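Long-range contacts in aminoglycoside N(3)-acetyltransferase (Enterobacter cloacae, PDB 6NP3), which transfers the acetyl group of acetyl-CoA to the 3-amino group of 2-deoxystreptamine antibiotics such as gentamicin, and so probably confers resistance to them: residues M22-V27 / S145-F150; A58-R63 / S120-G125; S114-A119 / A133-G138. All coordinates share one frame; numbering follows the deposited sequence.

Contacts 1 and 2 lie in the buried heart of the chain, whereas contact 3 sits farther out and is only partly buried. The first two share the mixed sheet, in which strands 22-27 and 55-59 are neighbours, and they touch where Met24 CE packs on Phe59 CB at 3.8 Å. Their chemistry differs: contact 1 is a helix laid on a strand through methionines, a phenylalanine and an isoleucine, while contact 2 pairs two strands by backbone hydrogen bonds. Contact 3 joins two loops through histidines, a serine and waters. It meets contact 2 through the Ser61 OG to Asp118 O hydrogen bond, beside the gentamicin pocket.

Contact 1 (M22-V27 / S145-F150); sequences MVMPHV and SPIARF
With CG anti to the backbone N (chi1 168°), Phe150 swings its ring out from helix 146-151 onto strand 22-27, where it meets Met22 and Met24, whose CG atoms are likewise anti to N. Beyond that point the two methionines differ. Met24 sets its CB 3.4 Å from Phe150 CZ; its chain then runs on extended (chi2 166°), which carries SD over one face, 4.4 Å from the Phe150 ring centroid, and lets CE reach Ile147. Met22 instead bends at chi2 and chi3, sets CG 3.6 Å from Phe150 CD1, and brings its sulfur to the ring's edge. Both are Met-aromatic contacts. The helix starts at Ser145, the N-cap, whose OG accepts a weak bond from Ala148 N and is also hydrogen-bonded to Gly142 O. Near this end, Ile147 offers the end of its longer branch, CD1, to Met24 CE at 3.9 Å. Flexible, unbranched methionine suits a place where one ring is met from two directions, and the flat ring offers a face to one sulfur and an edge to the other. Leu57 and Ile157, on the strands flanking 22-27, also touch Phe150. With carbon and sulfur making these contacts, attraction across the buried interface is probably mainly dispersion and sulfur-ring interaction.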
loop_
_atom_site.group_PDB
_atom_site.type_symbol
_atom_site.label_atom_id
_atom_site.label_comp_id
_atom_site.label_asym_id
_atom_site.label_seq_id
_atom_site.Cartn_x
_atom_site.Cartn_y
_atom_site.Cartn_z
ATOM N N MET A 22 10.615 -2.714 -9.821
ATOM C CA MET A 22 9.655 -3.135 -8.803
ATOM C C MET A 22 8.967 -1.844 -8.351
ATOM O O MET A 22 9.598 -1.011 -7.685
ATOM C CB MET A 22 10.447 -3.746 -7.644
ATOM C CG MET A 22 9.679 -3.945 -6.332
ATOM S SD MET A 22 8.549 -5.309 -6.266
ATOM C CE MET A 22 7.028 -4.535 -6.801
ATOM N N VAL A 23 7.692 -1.663 -8.709
ATOM C CA VAL A 23 6.991 -0.390 -8.516
ATOM C C VAL A 23 5.735 -0.586 -7.673
ATOM O O VAL A 23 4.935 -1.495 -7.934
ATOM C CB VAL A 23 6.638 0.255 -9.869
ATOM C CG1 VAL A 23 5.770 1.487 -9.704
ATOM C CG2 VAL A 23 7.898 0.561 -10.629
ATOM N N MET A 24 5.545 0.308 -6.691
ATOM C CA MET A 24 4.332 0.361 -5.880
ATOM C C MET A 24 3.633 1.672 -6.200
ATOM O O MET A 24 4.131 2.750 -5.814
ATOM C CB MET A 24 4.669 0.294 -4.393
ATOM C CG MET A 24 3.451 0.333 -3.503
ATOM S SD MET A 24 3.860 -0.139 -1.831
ATOM C CE MET A 24 2.228 -0.290 -1.161
ATOM N N PRO A 25 2.494 1.640 -6.872
ATOM C CA PRO A 25 1.811 2.880 -7.238
ATOM C C PRO A 25 0.801 3.332 -6.192
ATOM O O PRO A 25 0.141 2.539 -5.519
ATOM C CB PRO A 25 1.099 2.504 -8.549
ATOM C CG PRO A 25 0.711 1.070 -8.314
ATOM C CD PRO A 25 1.868 0.461 -7.507
ATOM N N HIS A 26 0.648 4.648 -6.141
ATOM C CA HIS A 26 -0.396 5.323 -5.377
ATOM C C HIS A 26 -0.982 6.324 -6.354
ATOM O O HIS A 26 -0.267 7.205 -6.823
ATOM C CB HIS A 26 0.138 6.054 -4.133
ATOM C CG HIS A 26 0.715 5.136 -3.108
ATOM N ND1 HIS A 26 -0.064 4.266 -2.386
ATOM C CD2 HIS A 26 1.993 4.922 -2.725
ATOM C CE1 HIS A 26 0.714 3.562 -1.579
ATOM N NE2 HIS A 26 1.960 3.942 -1.764
ATOM N N VAL A 27 -2.265 6.203 -6.665
ATOM C CA VAL A 27 -2.833 6.917 -7.811
ATOM C C VAL A 27 -4.084 7.697 -7.417
ATOM O O VAL A 27 -4.997 7.150 -6.789
ATOM C CB VAL A 27 -3.187 5.937 -8.947
ATOM C CG1 VAL A 27 -3.748 6.673 -10.172
ATOM C CG2 VAL A 27 -1.995 5.078 -9.305
ATOM N N SER A 145 6.384 -8.587 6.324
ATOM C CA SER A 145 5.270 -8.281 5.438
ATOM C C SER A 145 5.731 -8.119 4.001
ATOM O O SER A 145 6.919 -8.006 3.698
ATOM C CB SER A 145 4.574 -6.999 5.878
ATOM O OG SER A 145 5.372 -5.872 5.553
ATOM N N PRO A 146 4.780 -8.015 3.068
ATOM C CA PRO A 146 5.155 -7.714 1.681
ATOM C C PRO A 146 5.896 -6.401 1.533
ATOM O O PRO A 146 6.765 -6.278 0.657
ATOM C CB PRO A 146 3.810 -7.707 0.961
ATOM C CG PRO A 146 2.980 -8.723 1.710
ATOM C CD PRO A 146 3.374 -8.451 3.172
ATOM N N ILE A 147 5.597 -5.410 2.370
ATOM C CA ILE A 147 6.360 -4.169 2.326
ATOM C C ILE A 147 7.815 -4.425 2.664
ATOM O O ILE A 147 8.715 -3.850 2.042
ATOM C CB ILE A 147 5.766 -3.149 3.305
ATOM C CG1 ILE A 147 4.347 -2.764 2.951
ATOM C CG2 ILE A 147 6.658 -1.913 3.480
ATOM C CD1 ILE A 147 4.233 -2.060 1.702
ATOM N N ALA A 148 8.079 -5.230 3.690
ATOM C CA ALA A 148 9.466 -5.541 4.007
ATOM C C ALA A 148 10.200 -6.108 2.797
ATOM O O ALA A 148 11.346 -5.742 2.532
ATOM C CB ALA A 148 9.538 -6.500 5.188
ATOM N N ARG A 149 9.586 -7.042 2.090
ATOM C CA ARG A 149 10.246 -7.645 0.937
ATOM C C ARG A 149 10.398 -6.649 -0.213
ATOM O O ARG A 149 11.440 -6.617 -0.875
ATOM C CB ARG A 149 9.506 -8.928 0.557
ATOM C CG ARG A 149 9.766 -10.021 1.579
ATOM C CD ARG A 149 9.118 -11.369 1.226
ATOM N NE ARG A 149 7.665 -11.294 1.197
ATOM C CZ ARG A 149 6.887 -11.348 2.284
ATOM N NH1 ARG A 149 7.388 -11.499 3.507
ATOM N NH2 ARG A 149 5.585 -11.233 2.138
ATOM N N PHE A 150 9.387 -5.806 -0.448
ATOM C CA PHE A 150 9.479 -4.731 -1.441
ATOM C C PHE A 150 10.683 -3.841 -1.177
ATOM O O PHE A 150 11.398 -3.457 -2.103
ATOM C CB PHE A 150 8.157 -3.949 -1.350
ATOM C CG PHE A 150 8.112 -2.635 -2.072
ATOM C CD1 PHE A 150 7.973 -2.586 -3.431
ATOM C CD2 PHE A 150 8.117 -1.454 -1.371
ATOM C CE1 PHE A 150 7.902 -1.402 -4.080
ATOM C CE2 PHE A 150 8.032 -0.250 -2.053
ATOM C CZ PHE A 150 7.920 -0.246 -3.396
#

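Contact 2 (A58-R63 / S120-G125); sequences AFVSWR and SMAAIG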
loop_
_atom_site.group_PDB
_atom_site.type_symbol
_atom_site.label_atom_id
_atom_site.label_comp_id
_atom_site.label_asym_id
_atom_site.label_seq_id
_atom_site.Cartn_x
_atom_site.Cartn_y
_atom_site.Cartn_z
ATOM N N ALA A 58 0.719 -3.464 -4.943
ATOM C CA ALA A 58 -0.238 -2.440 -4.556
ATOM C C ALA A 58 -0.869 -2.793 -3.231
ATOM O O ALA A 58 -1.162 -3.957 -2.977
ATOM C CB ALA A 58 -1.330 -2.269 -5.619
ATOM N N PHE A 59 -1.090 -1.783 -2.398
ATOM C CA PHE A 59 -1.841 -1.955 -1.156
ATOM C C PHE A 59 -3.332 -1.836 -1.467
ATOM O O PHE A 59 -3.856 -0.736 -1.662
ATOM C CB PHE A 59 -1.375 -0.922 -0.140
ATOM C CG PHE A 59 -2.232 -0.851 1.091
ATOM C CD1 PHE A 59 -2.721 -1.986 1.690
ATOM C CD2 PHE A 59 -2.522 0.366 1.661
ATOM C CE1 PHE A 59 -3.516 -1.884 2.832
ATOM C CE2 PHE A 59 -3.309 0.454 2.777
ATOM C CZ PHE A 59 -3.783 -0.660 3.371
ATOM N N VAL A 60 -4.018 -2.976 -1.524
ATOM C CA VAL A 60 -5.400 -2.976 -1.995
ATOM C C VAL A 60 -6.425 -3.141 -0.877
ATOM O O VAL A 60 -7.577 -2.720 -1.032
ATOM C CB VAL A 60 -5.650 -3.997 -3.124
ATOM C CG1 VAL A 60 -4.636 -3.803 -4.257
ATOM C CG2 VAL A 60 -5.584 -5.437 -2.637
ATOM N N SER A 61 -6.030 -3.746 0.234
ATOM C CA SER A 61 -6.935 -3.995 1.373
ATOM C C SER A 61 -8.191 -4.726 0.882
ATOM O O SER A 61 -8.125 -5.564 -0.024
ATOM C CB SER A 61 -7.162 -2.682 2.085
ATOM O OG SER A 61 -7.927 -2.827 3.271
ATOM N N TRP A 62 -9.327 -4.440 1.516
ATOM C CA TRP A 62 -10.558 -5.204 1.333
ATOM C C TRP A 62 -11.718 -4.260 1.610
ATOM O O TRP A 62 -11.792 -3.659 2.691
ATOM C CB TRP A 62 -10.583 -6.359 2.322
ATOM C CG TRP A 62 -11.806 -7.238 2.305
ATOM C CD1 TRP A 62 -12.706 -7.409 1.293
ATOM C CD2 TRP A 62 -12.222 -8.090 3.351
ATOM N NE1 TRP A 62 -13.668 -8.316 1.658
ATOM C CE2 TRP A 62 -13.375 -8.771 2.907
ATOM C CE3 TRP A 62 -11.711 -8.377 4.604
ATOM C CZ2 TRP A 62 -14.059 -9.668 3.702
ATOM C CZ3 TRP A 62 -12.382 -9.287 5.388
ATOM C CH2 TRP A 62 -13.542 -9.926 4.932
ATOM N N ARG A 63 -12.633 -4.162 0.639
ATOM C CA ARG A 63 -13.845 -3.351 0.774
ATOM C C ARG A 63 -14.581 -3.626 2.075
ATOM O O ARG A 63 -15.069 -2.699 2.730
ATOM C CB ARG A 63 -14.766 -3.653 -0.406
ATOM C CG ARG A 63 -16.032 -2.816 -0.455
ATOM C CD ARG A 63 -16.993 -3.384 -1.486
ATOM N NE ARG A 63 -17.720 -4.534 -0.960
ATOM C CZ ARG A 63 -18.642 -5.211 -1.636
ATOM N NH1 ARG A 63 -18.935 -4.873 -2.879
ATOM N NH2 ARG A 63 -19.256 -6.238 -1.073
ATOM N N SER A 120 -4.233 -6.199 2.890
ATOM C CA SER A 120 -3.971 -7.049 1.751
ATOM C C SER A 120 -3.236 -6.326 0.635
ATOM O O SER A 120 -3.577 -5.211 0.251
ATOM C CB SER A 120 -5.281 -7.606 1.217
ATOM O OG SER A 120 -5.067 -8.577 0.200
ATOM N N MET A 121 -2.261 -7.032 0.068
ATOM C CA MET A 121 -1.406 -6.527 -0.995
ATOM C C MET A 121 -1.549 -7.388 -2.245
ATOM O O MET A 121 -1.582 -8.621 -2.158
ATOM C CB MET A 121 0.061 -6.596 -0.544
ATOM C CG MET A 121 0.387 -5.832 0.718
ATOM S SD MET A 121 0.598 -4.092 0.418
ATOM C CE MET A 121 0.577 -3.477 2.094
ATOM N N ALA A 122 -1.554 -6.738 -3.409
ATOM C CA ALA A 122 -1.679 -7.411 -4.691
ATOM C C ALA A 122 -0.377 -7.232 -5.449
ATOM O O ALA A 122 0.202 -6.151 -5.416
ATOM C CB ALA A 122 -2.826 -6.797 -5.483
ATOM N N ALA A 123 0.079 -8.287 -6.127
ATOM C CA ALA A 123 1.298 -8.195 -6.900
ATOM C C ALA A 123 1.156 -8.869 -8.247
ATOM O O ALA A 123 0.589 -9.964 -8.360
ATOM C CB ALA A 123 2.483 -8.836 -6.184
ATOM N N ILE A 124 1.760 -8.235 -9.242
ATOM C CA ILE A 124 1.813 -8.737 -10.611
ATOM C C ILE A 124 3.280 -8.803 -11.009
ATOM O O ILE A 124 4.008 -7.812 -10.864
ATOM C CB ILE A 124 1.066 -7.801 -11.578
ATOM C CG1 ILE A 124 -0.424 -7.758 -11.244
ATOM C CG2 ILE A 124 1.246 -8.262 -13.018
ATOM C CD1 ILE A 124 -1.165 -6.618 -11.811
ATOM N N GLY A 125 3.706 -9.936 -11.554
ATOM C CA GLY A 125 5.033 -10.087 -12.112
ATOM C C GLY A 125 5.696 -11.357 -11.638
ATOM O O GLY A 125 5.140 -12.109 -10.825
#
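Ser120 O is gripped by two backbone N-H groups, those of Val60 and Ser61, each 2.9 Å from it. Val60 N lies in the carbonyl plane, while Ser61 N is tilted 18° from it; a single oxygen can serve both because the chain turns out of its strand at Val60. Before that turn the pairing is regular: Ala58 and Ala122 form an antiparallel hydrogen-bonded pair, with Ala58 N to Ala122 O and Ala122 N to Ala58 O both 2.8 Å. Phe59 and Met121 follow as a non-hydrogen-bonded pair. In one of its two conformers the Met121 chain bends at chi2 (-80°) and turns back over its neighbour, bringing SD to 3.6 Å from Phe59 CA and CE to 3.6 Å from Phe59 CD1. Its sulfur then approaches the Phe59 ring obliquely, a Met-aromatic contact, while Ser120 O sits at the ring's edge. Phe98 stacks on this ring and Tyr141 meets it edge-to-face. The small Ala58 suits the approach of helix 101-106, which touches Ala58 and Val60; Val60 CG1 also packs on Ala122 CB at 3.7 Å. Ser120 OG is hydrogen-bonded to Arg113 NE and Ser114 O, and Ser61 OG to Asp118 O. The pair is thus an antiparallel beta ladder within the mixed central sheet, and the loop after Phe59 carries Ser61, which lines the gentamicin pocket.

Contact 3 (S114-A119 / A133-G138); sequences SAHPDA and APHEMG. Unlike the reference sequence in segment 114-119: Ser114 (reference Thr). With LLL ((2R,3R,4R,5R)-2-((1S,2S,3R,4S,6R)-4,6-diamino-3-((2R,3R,6S)-3-amino-6-(aminomethyl)-tetrahydro-2H-pyran-2-yloxy)-2-hydr oxycyclohexyloxy)-5-methyl-4-(methylamino)-tetrahydro-2H-pyran-3,5-diol), chain B.
His116 and His135 meet obliquely, their ring planes 42° apart, with the CB of His116 set over the centre of the His135 ring. That CH-pi contact, His116 CB lying 3.5 Å from the His135 ring centroid, settles one face of His135; its rim is held by polar groups. In the Ser114 conformer described, OG and His135 ND1 share a hydrogen bond of 2.7 Å in which either may donate, and Ser114 OG also bonds Met121 N. The other ring nitrogen, NE2, hydrogen-bonds Ala140 O; with both engaged, the ring's rotation would be limited.

The His116 ring is sandwiched in turn: Ala119 CB covers one face, and Met137 SD lies over the opposite one, 4.1 Å from the His116 ring centroid. Bends at chi2 (-78°) and chi3 fold Met137 so that its sulfur comes over this ring. A water joins His116 NE2 to Gly138 N, 2.8 Å from each. Histidine suits both places, a flat face for packing with polar nitrogens at its rim. Asp118 OD1 accepts from gentamicin N33 at 2.8 Å and from Ser65 OG, and Asp118 OD2 from gentamicin O23 at 2.6 Å. The histidine contacts thus join 133-138 to the loop presenting Asp118, whose carboxylate, probably negative, would attract the cationic drug.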
loop_
_atom_site.group_PDB
_atom_site.type_symbol
_atom_site.label_atom_id
_atom_site.label_comp_id
_atom_site.label_asym_id
_atom_site.label_seq_id
_atom_site.Cartn_x
_atom_site.Cartn_y
_atom_site.Cartn_z
ATOM N N SER A 114 -2.193 -11.083 -1.144
ATOM C CA SER A 114 -1.725 -11.496 0.170
ATOM C C SER A 114 -2.896 -11.828 1.092
ATOM O O SER A 114 -4.023 -11.364 0.913
ATOM C CB SER A 114 -0.799 -10.458 0.785
ATOM O OG SER A 114 -1.526 -9.400 1.394
ATOM N N ALA A 115 -2.577 -12.593 2.123
ATOM C CA ALA A 115 -3.543 -13.217 3.013
ATOM C C ALA A 115 -4.040 -12.335 4.152
ATOM O O ALA A 115 -4.945 -12.763 4.875
ATOM C CB ALA A 115 -2.903 -14.476 3.607
ATOM N N HIS A 116 -3.443 -11.186 4.398
ATOM C CA HIS A 116 -3.889 -10.315 5.479
ATOM C C HIS A 116 -5.103 -9.534 5.016
ATOM O O HIS A 116 -5.007 -8.744 4.074
ATOM C CB HIS A 116 -2.757 -9.375 5.834
ATOM C CG HIS A 116 -2.951 -8.645 7.107
ATOM N ND1 HIS A 116 -4.039 -7.842 7.369
ATOM C CD2 HIS A 116 -2.145 -8.573 8.190
ATOM C CE1 HIS A 116 -3.886 -7.312 8.568
ATOM N NE2 HIS A 116 -2.739 -7.729 9.078
ATOM N N PRO A 117 -6.271 -9.760 5.617
ATOM C CA PRO A 117 -7.479 -9.199 5.003
ATOM C C PRO A 117 -7.513 -7.685 4.999
ATOM O O PRO A 117 -7.944 -7.086 4.013
ATOM C CB PRO A 117 -8.617 -9.831 5.816
ATOM C CG PRO A 117 -8.063 -11.085 6.318
ATOM C CD PRO A 117 -6.618 -10.734 6.664
ATOM N N ASP A 118 -7.031 -7.045 6.060
ATOM C CA ASP A 118 -7.075 -5.593 6.145
ATOM C C ASP A 118 -5.899 -4.939 5.439
ATOM O O ASP A 118 -6.059 -3.866 4.855
ATOM C CB ASP A 118 -7.150 -5.130 7.606
ATOM C CG ASP A 118 -7.462 -3.673 7.712
ATOM O OD1 ASP A 118 -8.590 -3.248 7.340
ATOM O OD2 ASP A 118 -6.569 -2.916 8.141
ATOM N N ALA A 119 -4.714 -5.534 5.538
ATOM C CA ALA A 119 -3.510 -5.012 4.904
ATOM C C ALA A 119 -3.233 -5.634 3.537
ATOM O O ALA A 119 -2.131 -5.474 3.005
ATOM C CB ALA A 119 -2.315 -5.240 5.831
ATOM N N ALA A 133 3.592 -13.461 0.112
ATOM C CA ALA A 133 3.509 -14.413 1.227
ATOM C C ALA A 133 4.885 -14.574 1.847
ATOM O O ALA A 133 5.882 -14.647 1.113
ATOM C CB ALA A 133 3.017 -15.779 0.729
ATOM N N PRO A 134 4.976 -14.653 3.181
ATOM C CA PRO A 134 3.858 -14.636 4.122
ATOM C C PRO A 134 3.288 -13.230 4.334
ATOM O O PRO A 134 3.965 -12.212 4.157
ATOM C CB PRO A 134 4.499 -15.136 5.416
ATOM C CG PRO A 134 5.948 -14.678 5.317
ATOM C CD PRO A 134 6.276 -14.871 3.850
ATOM N N HIS A 135 2.036 -13.187 4.759
ATOM C CA HIS A 135 1.460 -11.924 5.205
ATOM C C HIS A 135 0.517 -12.258 6.366
ATOM O O HIS A 135 -0.700 -12.403 6.210
ATOM C CB HIS A 135 0.752 -11.161 4.107
ATOM C CG HIS A 135 0.565 -9.735 4.447
ATOM N ND1 HIS A 135 -0.081 -8.861 3.609
ATOM C CD2 HIS A 135 1.003 -9.009 5.504
ATOM C CE1 HIS A 135 -0.042 -7.654 4.140
ATOM N NE2 HIS A 135 0.590 -7.719 5.300
ATOM N N GLU A 136 1.073 -12.297 7.559
ATOM C CA GLU A 136 0.363 -12.817 8.721
ATOM C C GLU A 136 -0.256 -11.705 9.544
ATOM O O GLU A 136 0.235 -10.573 9.587
ATOM C CB GLU A 136 1.315 -13.662 9.580
ATOM C CG GLU A 136 1.677 -14.954 8.835
ATOM C CD GLU A 136 2.886 -15.678 9.386
ATOM O OE1 GLU A 136 3.439 -15.238 10.407
ATOM O OE2 GLU A 136 3.287 -16.693 8.782
ATOM N N MET A 137 -1.347 -12.055 10.209
ATOM C CA MET A 137 -1.898 -11.172 11.216
ATOM C C MET A 137 -0.811 -10.829 12.222
ATOM O O MET A 137 -0.034 -11.684 12.653
ATOM C CB MET A 137 -3.102 -11.841 11.882
ATOM C CG MET A 137 -4.270 -11.970 10.914
ATOM S SD MET A 137 -5.176 -10.422 10.686
ATOM C CE MET A 137 -6.127 -10.429 12.180
ATOM N N GLY A 138 -0.727 -9.554 12.557
ATOM C CA GLY A 138 0.311 -9.072 13.427
ATOM C C GLY A 138 1.519 -8.521 12.705
ATOM O O GLY A 138 2.418 -7.984 13.366
HETATM C C11 LLL B . -5.757 7.271 6.055
HETATM O O11 LLL B . -4.660 6.368 5.758
HETATM C C21 LLL B . -5.866 8.245 4.884
HETATM N N21 LLL B . -5.891 7.451 3.660
HETATM C C31 LLL B . -4.648 9.088 4.801
HETATM C C41 LLL B . -4.523 9.876 6.095
HETATM C C51 LLL B . -4.478 8.883 7.250
HETATM O O51 LLL B . -5.605 8.052 7.235
HETATM C C61 LLL B . -4.467 9.615 8.575
HETATM N N61 LLL B . -4.436 8.621 9.646
HETATM C C12 LLL B . -4.310 2.243 6.559
HETATM N N12 LLL B . -4.095 0.932 7.155
HETATM C C22 LLL B . -3.052 3.107 6.643
HETATM C C32 LLL B . -3.346 4.414 5.933
HETATM N N32 LLL B . -2.151 5.261 5.970
HETATM C C42 LLL B . -4.496 5.198 6.565
HETATM C C52 LLL B . -5.738 4.307 6.628
HETATM O O52 LLL B . -6.724 4.974 7.380
HETATM C C62 LLL B . -5.460 2.964 7.274
HETATM O O62 LLL B . -6.619 2.162 7.142
HETATM C C13 LLL B . -7.142 1.556 8.325
HETATM C C23 LLL B . -7.795 0.248 7.887
HETATM O O23 LLL B . -6.831 -0.512 7.188
HETATM C C33 LLL B . -8.960 0.522 6.918
HETATM N N33 LLL B . -9.653 -0.745 6.594
HETATM C C43 LLL B . -9.931 1.517 7.586
HETATM O O43 LLL B . -10.555 0.825 8.650
HETATM C C53 LLL B . -9.172 2.744 8.104
HETATM O O53 LLL B . -8.116 2.399 8.970
HETATM C C83 LLL B . -10.978 1.998 6.575
HETATM C C93 LLL B . -9.747 -0.935 5.130
HETATM O O HOH W 1 -3.043 -13.350 7.323
HETATM O O HOH W 2 -1.904 -7.118 11.687
#